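Local structure of probable ATP-dependent kinase TDA10 (Saccharomyces cerevisiae, 1ODF) at residues W220-E225 / Q240-V245; N175-G180 / Y252-N257; L205-T210 / A269-G274; F165-Q170 / K188-S193. The protein probably acts as an ATP-dependent kinase of the GLYK family, closely resembling bacterial pantothenate kinase in structure, with a specificity that is not yet known. One frame throughout, in Å; residues are numbered along the deposited sequence. Where two conformers were deposited one is given.

In the fold
Along the chain, contact 4 closes first, with the first segment of contact 2 inside its loop, so the two cross. Contact 3 opens next and also crosses contact 2; contact 1 is nested within both. Contacts 2 and 4 have centres about 12 Å apart and touch: Tyr-255, on helix 249-262, packs on Phe-165 and Leu-189. Contact 3 joins neighbouring parallel strands of the mixed sheet, its centre about 20 Å from that of contact 4. Contact 1 lies on helices 216-232 and 238-246. Contacts 1 and 3 approach residues predicted to bind ATP, consistent with the sheet and helical pair flanking the nucleotide site, while contacts 2 and 4 tie the connection after strand 155-160 to helices.

Contact 1: residues W220-E225 / Q240-V245; sequences WRLQQE and QVHAFV
The guanidinium group of Arg-221 lies between the ring of Phe-244 across the contact and the carboxylate of Glu-225, one helical turn further on. Its CZ lies 4.7 Å from the ring centroid of Phe-244 and only 25° off the ring normal, which defines a cation-pi contact over the face; the two planes are steeply inclined, with NH2 leading. Glu-225 OE1 meets the guanidinium edge in its plane, a salt bridge of 3.6 Å to Arg-221 NH1, while OE2 accepts from the backbone N of Met-236.

Val-241 stands where the two backbones come nearest, opposite Leu-222. Its CG1 sits 3.8 Å from Arg-221 CG and also touches Leu-222, and its CG2 is 3.9 Å from Glu-225 CG. With CG1 anti to the backbone N (chi1 173°), the two methyls divide these neighbours between them. An alanine here would remove both branches and is likely to open a gap beneath the aliphatic parts of Arg-221 and Glu-225, leaving the charged pair less firmly placed.

The axes of the two short segments come within 10.0 Å and run at 134° to each other, so the consecutive helices 216-232 and 238-246 pack as an obliquely crossed pair, with Met-236 of the connecting loop touching Arg-221, Val-241 and Phe-244. Phe-244 also borders Gln-40, predicted to bind ATP, and a bound sulfate, which places this pair beside the likely nucleotide site.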
# COMPACT_ATOMS: atom_id res chain seq x y z
N TRP A 220 -10.95 13.56 -4.86
CA TRP A 220 -9.90 13.07 -5.74
C TRP A 220 -10.37 12.00 -6.74
O TRP A 220 -9.91 11.97 -7.88
CB TRP A 220 -8.74 12.52 -4.92
CG TRP A 220 -8.08 13.54 -4.04
CD1 TRP A 220 -7.98 14.88 -4.28
CD2 TRP A 220 -7.36 13.29 -2.83
NE1 TRP A 220 -7.24 15.48 -3.29
CE2 TRP A 220 -6.85 14.53 -2.38
CE3 TRP A 220 -7.10 12.15 -2.07
CZ2 TRP A 220 -6.09 14.66 -1.22
CZ3 TRP A 220 -6.35 12.27 -0.90
CH2 TRP A 220 -5.85 13.52 -0.49
N ARG A 221 -11.28 11.13 -6.32
CA ARG A 221 -11.76 10.10 -7.23
C ARG A 221 -12.83 10.64 -8.19
O ARG A 221 -12.97 10.15 -9.31
CB ARG A 221 -12.30 8.90 -6.46
CG ARG A 221 -12.60 7.71 -7.37
CD ARG A 221 -11.39 7.37 -8.25
NE ARG A 221 -11.76 6.53 -9.39
CZ ARG A 221 -11.81 5.20 -9.37
NH1 ARG A 221 -12.17 4.53 -10.46
NH2 ARG A 221 -11.47 4.53 -8.27
N LEU A 222 -13.57 11.65 -7.75
CA LEU A 222 -14.60 12.26 -8.59
C LEU A 222 -13.90 12.95 -9.75
O LEU A 222 -14.37 12.91 -10.89
CB LEU A 222 -15.42 13.29 -7.80
CG LEU A 222 -16.55 12.75 -6.92
CD1 LEU A 222 -16.91 13.76 -5.84
CD2 LEU A 222 -17.75 12.40 -7.79
N GLN A 223 -12.77 13.57 -9.45
CA GLN A 223 -11.99 14.26 -10.47
C GLN A 223 -11.49 13.25 -11.50
O GLN A 223 -11.75 13.40 -12.69
CB GLN A 223 -10.79 14.96 -9.83
CG GLN A 223 -9.76 15.47 -10.83
CD GLN A 223 -8.41 15.79 -10.19
OE1 GLN A 223 -7.42 16.05 -10.89
NE2 GLN A 223 -8.36 15.78 -8.86
N GLN A 224 -10.80 12.23 -11.02
CA GLN A 224 -10.24 11.19 -11.87
C GLN A 224 -11.26 10.61 -12.85
O GLN A 224 -10.99 10.47 -14.04
CB GLN A 224 -9.65 10.07 -11.00
CG GLN A 224 -8.84 9.03 -11.77
CD GLN A 224 -8.32 7.91 -10.89
OE1 GLN A 224 -9.08 7.08 -10.38
NE2 GLN A 224 -7.01 7.87 -10.70
N GLU A 225 -12.44 10.28 -12.34
CA GLU A 225 -13.50 9.69 -13.15
C GLU A 225 -14.09 10.65 -14.19
O GLU A 225 -14.46 10.23 -15.29
CB GLU A 225 -14.61 9.15 -12.25
CG GLU A 225 -15.38 7.99 -12.85
CD GLU A 225 -14.58 6.70 -12.86
OE1 GLU A 225 -13.33 6.76 -12.98
OE2 GLU A 225 -15.20 5.62 -12.75
N GLN A 240 -22.07 6.29 -8.20
CA GLN A 240 -21.28 5.06 -8.17
C GLN A 240 -19.91 5.33 -7.57
O GLN A 240 -19.37 4.49 -6.85
CB GLN A 240 -21.11 4.50 -9.58
CG GLN A 240 -22.41 4.22 -10.29
CD GLN A 240 -22.21 3.46 -11.57
OE1 GLN A 240 -21.33 3.79 -12.38
NE2 GLN A 240 -23.02 2.42 -11.78
N VAL A 241 -19.34 6.49 -7.88
CA VAL A 241 -18.04 6.85 -7.35
C VAL A 241 -18.16 6.93 -5.84
O VAL A 241 -17.25 6.53 -5.11
CB VAL A 241 -17.54 8.19 -7.92
CG1 VAL A 241 -16.26 8.63 -7.22
CG2 VAL A 241 -17.28 8.05 -9.41
N HIS A 242 -19.30 7.42 -5.36
CA HIS A 242 -19.51 7.51 -3.93
C HIS A 242 -19.63 6.12 -3.35
O HIS A 242 -19.10 5.84 -2.28
CB HIS A 242 -20.78 8.31 -3.61
CG HIS A 242 -20.51 9.75 -3.30
ND1 HIS A 242 -20.15 10.66 -4.27
CD2 HIS A 242 -20.47 10.41 -2.12
CE1 HIS A 242 -19.89 11.83 -3.70
NE2 HIS A 242 -20.08 11.70 -2.40
N ALA A 243 -20.32 5.25 -4.08
CA ALA A 243 -20.51 3.88 -3.64
C ALA A 243 -19.15 3.18 -3.60
O ALA A 243 -18.88 2.37 -2.72
CB ALA A 243 -21.46 3.15 -4.59
N PHE A 244 -18.31 3.51 -4.58
CA PHE A 244 -16.98 2.92 -4.66
C PHE A 244 -16.16 3.32 -3.44
O PHE A 244 -15.65 2.46 -2.72
CB PHE A 244 -16.25 3.39 -5.92
CG PHE A 244 -14.84 2.87 -6.04
CD1 PHE A 244 -14.60 1.58 -6.51
CD2 PHE A 244 -13.75 3.65 -5.63
CE1 PHE A 244 -13.29 1.07 -6.57
CE2 PHE A 244 -12.45 3.15 -5.69
CZ PHE A 244 -12.22 1.86 -6.16
N VAL A 245 -16.05 4.63 -3.21
CA VAL A 245 -15.28 5.15 -2.08
C VAL A 245 -15.84 4.71 -0.73
O VAL A 245 -15.08 4.43 0.19
CB VAL A 245 -15.19 6.70 -2.14
CG1 VAL A 245 -14.37 7.24 -0.98
CG2 VAL A 245 -14.57 7.13 -3.46

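Contact 2: residues N175-G180 / Y252-N257; sequences NDLLTG and YKLYLN
Leu-254 meets the loop 175-180 with an unusual first torsion: chi1 is -127°, close to eclipsed as modelled, a setting that would probably cost some strain, and it brings the branched end of the side chain closer to the loop than its CB direction alone would. Three loop residues share that end. Leu-177 CB lies 3.9 Å from Leu-254 CG; Leu-178 CD1 lies 3.9 Å from Leu-254 CD1; and the other methyl, CD2, faces the amide of Asn-175, with ND2 3.7 Å away. No hydrogen bond crosses the contact, so the evidence is for apolar packing, 233 Å² in all.

The loop's shape is set from within. Asn-175 OD1 accepts from the backbone N of Leu-178 at 3.0 Å, an Asx motif, although the donor stands 46° out of the carbonyl plane and the N-H...O angle is a modest 142°. A second bond to OD1, from the N of Leu-177, is weak. Leu-178 is itself the centre of an inverse gamma turn, which helps explain how the tight loop can offer Asn-175, Leu-177 and Leu-178 to one leucine.

Towards Lys-253, Leu-177 CD1 reaches the backbone of helix 249-262, 3.6 Å from Lys-253 O, and its CD2 touches Lys-253 CB; beyond CG the lysine chain is extended and its end plays no part in the contact.

Leu-178 also packs on Ile-168, Ile-172 and Asn-186. The loop that follows strand 155-160 is therefore lodged between helix 249-262 and helix 182-195, which it precedes in the chain.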
# COMPACT_ATOMS: atom_id res chain seq x y z
N ASN A 175 -16.34 -1.82 19.81
CA ASN A 175 -16.00 -0.76 18.86
C ASN A 175 -17.12 -0.60 17.83
O ASN A 175 -17.38 -1.49 17.03
CB ASN A 175 -14.69 -1.08 18.15
CG ASN A 175 -14.20 0.07 17.30
OD1 ASN A 175 -14.94 0.59 16.46
ND2 ASN A 175 -12.96 0.48 17.52
N ASP A 176 -17.78 0.56 17.86
CA ASP A 176 -18.89 0.84 16.96
C ASP A 176 -18.51 0.80 15.48
O ASP A 176 -19.30 0.34 14.65
CB ASP A 176 -19.48 2.21 17.31
CG ASP A 176 -19.66 2.39 18.80
OD1 ASP A 176 -20.33 1.55 19.43
OD2 ASP A 176 -19.12 3.39 19.34
N LEU A 177 -17.31 1.28 15.16
CA LEU A 177 -16.83 1.29 13.78
C LEU A 177 -16.56 -0.14 13.29
O LEU A 177 -16.70 -0.45 12.10
CB LEU A 177 -15.55 2.13 13.69
CG LEU A 177 -15.72 3.63 13.96
CD1 LEU A 177 -14.37 4.29 14.19
CD2 LEU A 177 -16.45 4.27 12.79
N LEU A 178 -16.18 -1.01 14.23
CA LEU A 178 -15.89 -2.39 13.89
C LEU A 178 -17.13 -3.25 13.99
O LEU A 178 -17.39 -3.88 15.01
CB LEU A 178 -14.80 -2.93 14.82
CG LEU A 178 -14.36 -4.36 14.49
CD1 LEU A 178 -13.99 -4.47 13.01
CD2 LEU A 178 -13.18 -4.75 15.38
N THR A 179 -17.89 -3.29 12.91
CA THR A 179 -19.10 -4.09 12.88
C THR A 179 -19.39 -4.58 11.48
O THR A 179 -18.66 -4.26 10.53
CB THR A 179 -20.30 -3.29 13.37
OG1 THR A 179 -21.44 -4.15 13.47
CG2 THR A 179 -20.61 -2.15 12.38
N GLY A 180 -20.47 -5.34 11.35
CA GLY A 180 -20.87 -5.86 10.06
C GLY A 180 -19.75 -6.45 9.22
O GLY A 180 -18.97 -7.28 9.69
N TYR A 252 -10.69 3.52 6.68
CA TYR A 252 -10.05 4.78 7.00
C TYR A 252 -10.43 5.24 8.40
O TYR A 252 -9.57 5.54 9.22
CB TYR A 252 -10.44 5.86 5.97
CG TYR A 252 -9.72 5.75 4.65
CD1 TYR A 252 -10.41 5.81 3.43
CD2 TYR A 252 -8.33 5.56 4.60
CE1 TYR A 252 -9.74 5.68 2.21
CE2 TYR A 252 -7.65 5.43 3.39
CZ TYR A 252 -8.36 5.48 2.20
OH TYR A 252 -7.68 5.32 1.00
N LYS A 253 -11.74 5.28 8.66
CA LYS A 253 -12.25 5.70 9.96
C LYS A 253 -11.74 4.83 11.11
O LYS A 253 -11.50 5.33 12.21
CB LYS A 253 -13.78 5.68 9.96
CG LYS A 253 -14.43 6.59 8.95
CD LYS A 253 -15.96 6.52 9.06
CE LYS A 253 -16.63 7.49 8.09
NZ LYS A 253 -18.12 7.56 8.28
N LEU A 254 -11.60 3.54 10.86
CA LEU A 254 -11.14 2.63 11.90
C LEU A 254 -9.63 2.66 12.19
O LEU A 254 -9.23 2.74 13.35
CB LEU A 254 -11.52 1.19 11.56
CG LEU A 254 -12.29 0.38 12.61
CD1 LEU A 254 -12.09 -1.10 12.32
CD2 LEU A 254 -11.80 0.71 14.01
N TYR A 255 -8.80 2.62 11.14
CA TYR A 255 -7.35 2.54 11.32
C TYR A 255 -6.44 3.74 11.06
O TYR A 255 -5.36 3.82 11.64
CB TYR A 255 -6.79 1.39 10.46
CG TYR A 255 -7.62 0.13 10.47
CD1 TYR A 255 -8.34 -0.27 9.35
CD2 TYR A 255 -7.63 -0.71 11.59
CE1 TYR A 255 -9.06 -1.48 9.33
CE2 TYR A 255 -8.34 -1.91 11.59
CZ TYR A 255 -9.04 -2.29 10.46
OH TYR A 255 -9.72 -3.49 10.47
N LEU A 256 -6.86 4.65 10.20
CA LEU A 256 -6.00 5.79 9.85
C LEU A 256 -5.40 6.57 11.00
O LEU A 256 -4.22 6.93 10.98
CB LEU A 256 -6.73 6.75 8.90
CG LEU A 256 -5.80 7.82 8.30
CD1 LEU A 256 -4.72 7.15 7.44
CD2 LEU A 256 -6.60 8.81 7.46
N ASN A 257 -6.20 6.85 12.02
CA ASN A 257 -5.71 7.62 13.16
C ASN A 257 -4.55 6.96 13.92
O ASN A 257 -3.47 7.53 14.03
CB ASN A 257 -6.87 7.92 14.11
CG ASN A 257 -6.49 8.87 15.22
OD1 ASN A 257 -5.34 9.31 15.31
ND2 ASN A 257 -7.44 9.20 16.07

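Contact 3: residues L205-T210 / A269-G274; sequences LGIVFT and ATLTLG
Gly-206, Val-208 and Thr-210 hold the segment 269-274 through five backbone hydrogen bonds. Val-208 uses both of its groups: its N donates to Leu-271 O at 2.7 Å, and its O accepts from Leu-273 N at 2.6 Å, the donor lying nearly along the C=O axis in each. Gly-206 likewise donates to Ala-269 O and accepts from Leu-271 N, and Thr-210 N donates to Leu-273 O at 2.8 Å. The segments run parallel, 13° between their directions, and CA-H...O contacts add to the ladder, as from Thr-272 CA to Val-208 O at 3.3 Å.

On one face Phe-209 and Leu-273 run alongside each other in the same direction, with Phe-209 CE1 3.7 Å from Leu-273 CD1. On the other, Val-208 CG2 meets Thr-270 CG2 at 3.9 Å. That methyl is directed by Thr-270's torsion (chi1 -62°), which puts CG2 anti to the backbone N, while OG1 accepts a hydrogen bond from Gly-266 N.

Further out, Leu-205, Ile-207 and Phe-209 bond to strand 32-37, so strand 204-211 is gripped along both edges. Helix 8-24 packs on Leu-205, Ile-207 and Ala-269; helix 249-262 packs on Val-208, Thr-210 and Thr-272. The strands are parallel neighbours joined through helices 216-232, 238-246 and 249-262, a beta-alpha-beta crossover with an enlarged helical connection.

The backbone groups named are thus satisfied between strands, while mostly apolar side chains meet the helices. This frame is consistent with a fixed position for Phe-209, which touches Ser-42 of the predicted ATP-binding P-loop.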
# COMPACT_ATOMS: atom_id res chain seq x y z
N LEU A 205 11.95 1.69 6.32
CA LEU A 205 11.77 3.13 6.40
C LEU A 205 10.34 3.33 5.90
O LEU A 205 9.90 2.64 4.97
CB LEU A 205 12.76 3.85 5.48
CG LEU A 205 14.22 3.72 5.91
CD1 LEU A 205 15.11 4.41 4.89
CD2 LEU A 205 14.38 4.34 7.30
N GLY A 206 9.62 4.24 6.52
CA GLY A 206 8.25 4.46 6.11
C GLY A 206 7.95 5.86 5.63
O GLY A 206 8.49 6.83 6.16
N ILE A 207 7.10 5.95 4.61
CA ILE A 207 6.68 7.22 4.04
C ILE A 207 5.17 7.24 4.19
O ILE A 207 4.46 6.46 3.55
CB ILE A 207 7.00 7.33 2.54
CG1 ILE A 207 8.44 6.86 2.25
CG2 ILE A 207 6.74 8.78 2.08
CD1 ILE A 207 9.51 7.73 2.85
N VAL A 208 4.68 8.13 5.05
CA VAL A 208 3.26 8.22 5.30
C VAL A 208 2.66 9.52 4.83
O VAL A 208 3.15 10.61 5.14
CB VAL A 208 2.95 8.04 6.81
CG1 VAL A 208 1.45 8.26 7.08
CG2 VAL A 208 3.37 6.65 7.27
N PHE A 209 1.58 9.39 4.06
CA PHE A 209 0.84 10.53 3.52
C PHE A 209 -0.49 10.59 4.24
O PHE A 209 -1.24 9.61 4.26
CB PHE A 209 0.53 10.33 2.03
CG PHE A 209 1.67 10.65 1.09
CD1 PHE A 209 2.99 10.42 1.44
CD2 PHE A 209 1.40 11.16 -0.18
CE1 PHE A 209 4.03 10.69 0.54
CE2 PHE A 209 2.42 11.42 -1.09
CZ PHE A 209 3.74 11.19 -0.73
N THR A 210 -0.79 11.73 4.86
CA THR A 210 -2.09 11.91 5.48
C THR A 210 -2.63 13.25 4.97
O THR A 210 -1.90 14.01 4.32
CB THR A 210 -2.02 11.89 7.03
OG1 THR A 210 -3.34 11.68 7.54
CG2 THR A 210 -1.48 13.20 7.57
N ALA A 269 12.83 4.32 10.80
CA ALA A 269 12.40 5.71 10.83
C ALA A 269 11.19 5.87 9.93
O ALA A 269 10.95 5.05 9.04
CB ALA A 269 13.54 6.64 10.37
N THR A 270 10.41 6.92 10.19
CA THR A 270 9.21 7.18 9.41
C THR A 270 9.05 8.67 9.12
O THR A 270 9.25 9.52 10.00
CB THR A 270 7.93 6.70 10.12
OG1 THR A 270 7.98 5.27 10.30
CG2 THR A 270 6.69 7.04 9.28
N LEU A 271 8.72 8.97 7.87
CA LEU A 271 8.48 10.34 7.45
C LEU A 271 6.98 10.47 7.23
O LEU A 271 6.39 9.72 6.46
CB LEU A 271 9.21 10.64 6.13
CG LEU A 271 8.78 11.92 5.39
CD1 LEU A 271 9.18 13.14 6.19
CD2 LEU A 271 9.43 11.96 4.00
N THR A 272 6.35 11.42 7.93
CA THR A 272 4.92 11.64 7.77
C THR A 272 4.70 13.00 7.10
O THR A 272 5.25 14.02 7.52
CB THR A 272 4.15 11.60 9.12
OG1 THR A 272 4.29 10.31 9.74
CG2 THR A 272 2.67 11.87 8.90
N LEU A 273 3.89 12.99 6.04
CA LEU A 273 3.59 14.20 5.29
C LEU A 273 2.10 14.48 5.30
O LEU A 273 1.29 13.62 4.94
CB LEU A 273 4.05 14.06 3.84
CG LEU A 273 5.51 13.76 3.51
CD1 LEU A 273 5.66 13.70 2.00
CD2 LEU A 273 6.43 14.82 4.09
N GLY A 274 1.74 15.70 5.70
CA GLY A 274 0.35 16.09 5.71
C GLY A 274 0.09 16.91 4.47
O GLY A 274 0.76 17.92 4.26

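Contact 4: residues F165-Q170 / K188-S193; sequences FNPILQ and KLFFYS
Leu-189 is the first residue of the helical segment to meet the loop. Its CG lies anti to the backbone N (chi1 178°), which aims the branched end at the chain of Phe-165 to Pro-167: CD2 is 3.8 Å from Phe-165 CB and 3.6 Å from Pro-167 N, while CG sits 4.0 Å from Pro-167 CD. The same CD2 also packs on the ring of Tyr-255, from helix 249-262. Cutting this residue back to an alanine would probably leave Pro-167 and Phe-165 CB without their apolar partner and Tyr-255 without the methyl it packs on.

Phe-190 receives Pro-167 from the side. The proline CG comes to the edge of the aromatic ring, near its plane, with CD1 at 4.2 Å, and lies closer still, 3.9 Å, to Phe-190 CA, so the pyrrolidine rests against the helix backbone as well as the ring.

These meetings dock the long connection after strand 155-160 onto helix 182-195, the helix it leads into, within the P-loop kinase fold. Ile-168 N adds a bond to Asn-186 of that helix.

One turn on, Ser-193 closes against the loop. Its CB is 3.7 Å from Asn-166 OD1, an oxygen that accepts a hydrogen bond from Trp-197 NE1. The serine was modelled in two conformers; in one of them OG bonds to Phe-190 O at 2.6 Å and touches Pro-167 CD, a placement that remains doubtful.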
# COMPACT_ATOMS: atom_id res chain seq x y z
N PHE A 165 -1.75 -0.20 8.55
CA PHE A 165 -2.96 -0.33 9.37
C PHE A 165 -2.85 -1.61 10.18
O PHE A 165 -2.36 -2.63 9.69
CB PHE A 165 -4.21 -0.41 8.48
CG PHE A 165 -4.53 0.85 7.73
CD1 PHE A 165 -3.65 1.94 7.74
CD2 PHE A 165 -5.69 0.94 6.96
CE1 PHE A 165 -3.92 3.09 6.99
CE2 PHE A 165 -5.98 2.08 6.21
CZ PHE A 165 -5.09 3.16 6.22
N ASN A 166 -3.30 -1.56 11.42
CA ASN A 166 -3.24 -2.74 12.28
C ASN A 166 -4.61 -3.17 12.78
O ASN A 166 -5.45 -2.35 13.14
CB ASN A 166 -2.30 -2.50 13.47
CG ASN A 166 -0.84 -2.33 13.05
OD1 ASN A 166 -0.30 -3.15 12.32
ND2 ASN A 166 -0.21 -1.26 13.51
N PRO A 167 -4.84 -4.49 12.79
CA PRO A 167 -6.12 -5.05 13.24
C PRO A 167 -6.47 -4.72 14.68
O PRO A 167 -5.59 -4.59 15.54
CB PRO A 167 -5.94 -6.55 13.01
CG PRO A 167 -4.45 -6.74 13.13
CD PRO A 167 -3.91 -5.56 12.38
N ILE A 168 -7.77 -4.56 14.92
CA ILE A 168 -8.26 -4.31 16.27
C ILE A 168 -8.12 -5.68 16.92
O ILE A 168 -8.57 -6.68 16.36
CB ILE A 168 -9.74 -3.92 16.26
CG1 ILE A 168 -9.96 -2.69 15.37
CG2 ILE A 168 -10.21 -3.65 17.69
CD1 ILE A 168 -9.10 -1.49 15.75
N LEU A 169 -7.47 -5.74 18.07
CA LEU A 169 -7.25 -7.02 18.72
C LEU A 169 -8.14 -7.30 19.92
O LEU A 169 -8.58 -8.43 20.13
CB LEU A 169 -5.79 -7.14 19.14
CG LEU A 169 -4.81 -7.08 17.97
CD1 LEU A 169 -3.38 -7.14 18.50
CD2 LEU A 169 -5.10 -8.24 17.01
N GLN A 170 -8.40 -6.26 20.70
CA GLN A 170 -9.20 -6.43 21.90
C GLN A 170 -10.53 -5.69 21.87
O GLN A 170 -10.65 -4.64 21.25
CB GLN A 170 -8.39 -5.96 23.10
CG GLN A 170 -9.04 -6.28 24.42
CD GLN A 170 -8.87 -5.18 25.46
OE1 GLN A 170 -9.54 -4.14 25.41
NE2 GLN A 170 -7.97 -5.41 26.42
N LYS A 188 -8.84 -10.18 8.27
CA LYS A 188 -8.02 -10.31 7.08
C LYS A 188 -6.79 -9.40 7.14
O LYS A 188 -5.71 -9.78 6.70
CB LYS A 188 -8.86 -9.98 5.84
CG LYS A 188 -9.94 -10.99 5.52
CD LYS A 188 -9.31 -12.35 5.21
CE LYS A 188 -10.33 -13.34 4.69
NZ LYS A 188 -9.67 -14.60 4.22
N LEU A 189 -6.96 -8.19 7.67
CA LEU A 189 -5.85 -7.24 7.77
C LEU A 189 -4.67 -7.85 8.54
O LEU A 189 -3.51 -7.51 8.29
CB LEU A 189 -6.32 -5.95 8.46
CG LEU A 189 -5.26 -4.86 8.68
CD1 LEU A 189 -4.67 -4.44 7.34
CD2 LEU A 189 -5.86 -3.66 9.41
N PHE A 190 -4.98 -8.76 9.46
CA PHE A 190 -3.96 -9.41 10.27
C PHE A 190 -2.81 -10.01 9.46
O PHE A 190 -1.64 -9.78 9.77
CB PHE A 190 -4.59 -10.51 11.13
CG PHE A 190 -3.59 -11.25 11.98
CD1 PHE A 190 -2.99 -10.63 13.07
CD2 PHE A 190 -3.18 -12.54 11.63
CE1 PHE A 190 -2.00 -11.28 13.81
CE2 PHE A 190 -2.19 -13.19 12.36
CZ PHE A 190 -1.60 -12.56 13.45
N PHE A 191 -3.15 -10.77 8.42
CA PHE A 191 -2.13 -11.43 7.60
C PHE A 191 -1.09 -10.50 6.98
O PHE A 191 0.06 -10.90 6.79
CB PHE A 191 -2.79 -12.26 6.49
CG PHE A 191 -3.56 -13.46 6.99
CD1 PHE A 191 -4.79 -13.31 7.63
CD2 PHE A 191 -3.05 -14.75 6.81
CE1 PHE A 191 -5.51 -14.42 8.07
CE2 PHE A 191 -3.76 -15.88 7.25
CZ PHE A 191 -5.00 -15.71 7.88
N TYR A 192 -1.48 -9.27 6.66
CA TYR A 192 -0.55 -8.32 6.07
C TYR A 192 0.36 -7.77 7.15
O TYR A 192 1.58 -7.77 7.00
CB TYR A 192 -1.30 -7.15 5.42
CG TYR A 192 -2.33 -7.53 4.38
CD1 TYR A 192 -3.57 -8.06 4.75
CD2 TYR A 192 -2.07 -7.33 3.02
CE1 TYR A 192 -4.54 -8.36 3.79
CE2 TYR A 192 -3.04 -7.63 2.05
CZ TYR A 192 -4.27 -8.14 2.45
OH TYR A 192 -5.23 -8.40 1.51
N SER A 193 -0.25 -7.30 8.23
CA SER A 193 0.49 -6.74 9.36
C SER A 193 1.50 -7.73 9.92
O SER A 193 2.67 -7.40 10.11
CB SER A 193 -0.50 -6.34 10.46
OG SER A 193 -1.32 -7.43 10.83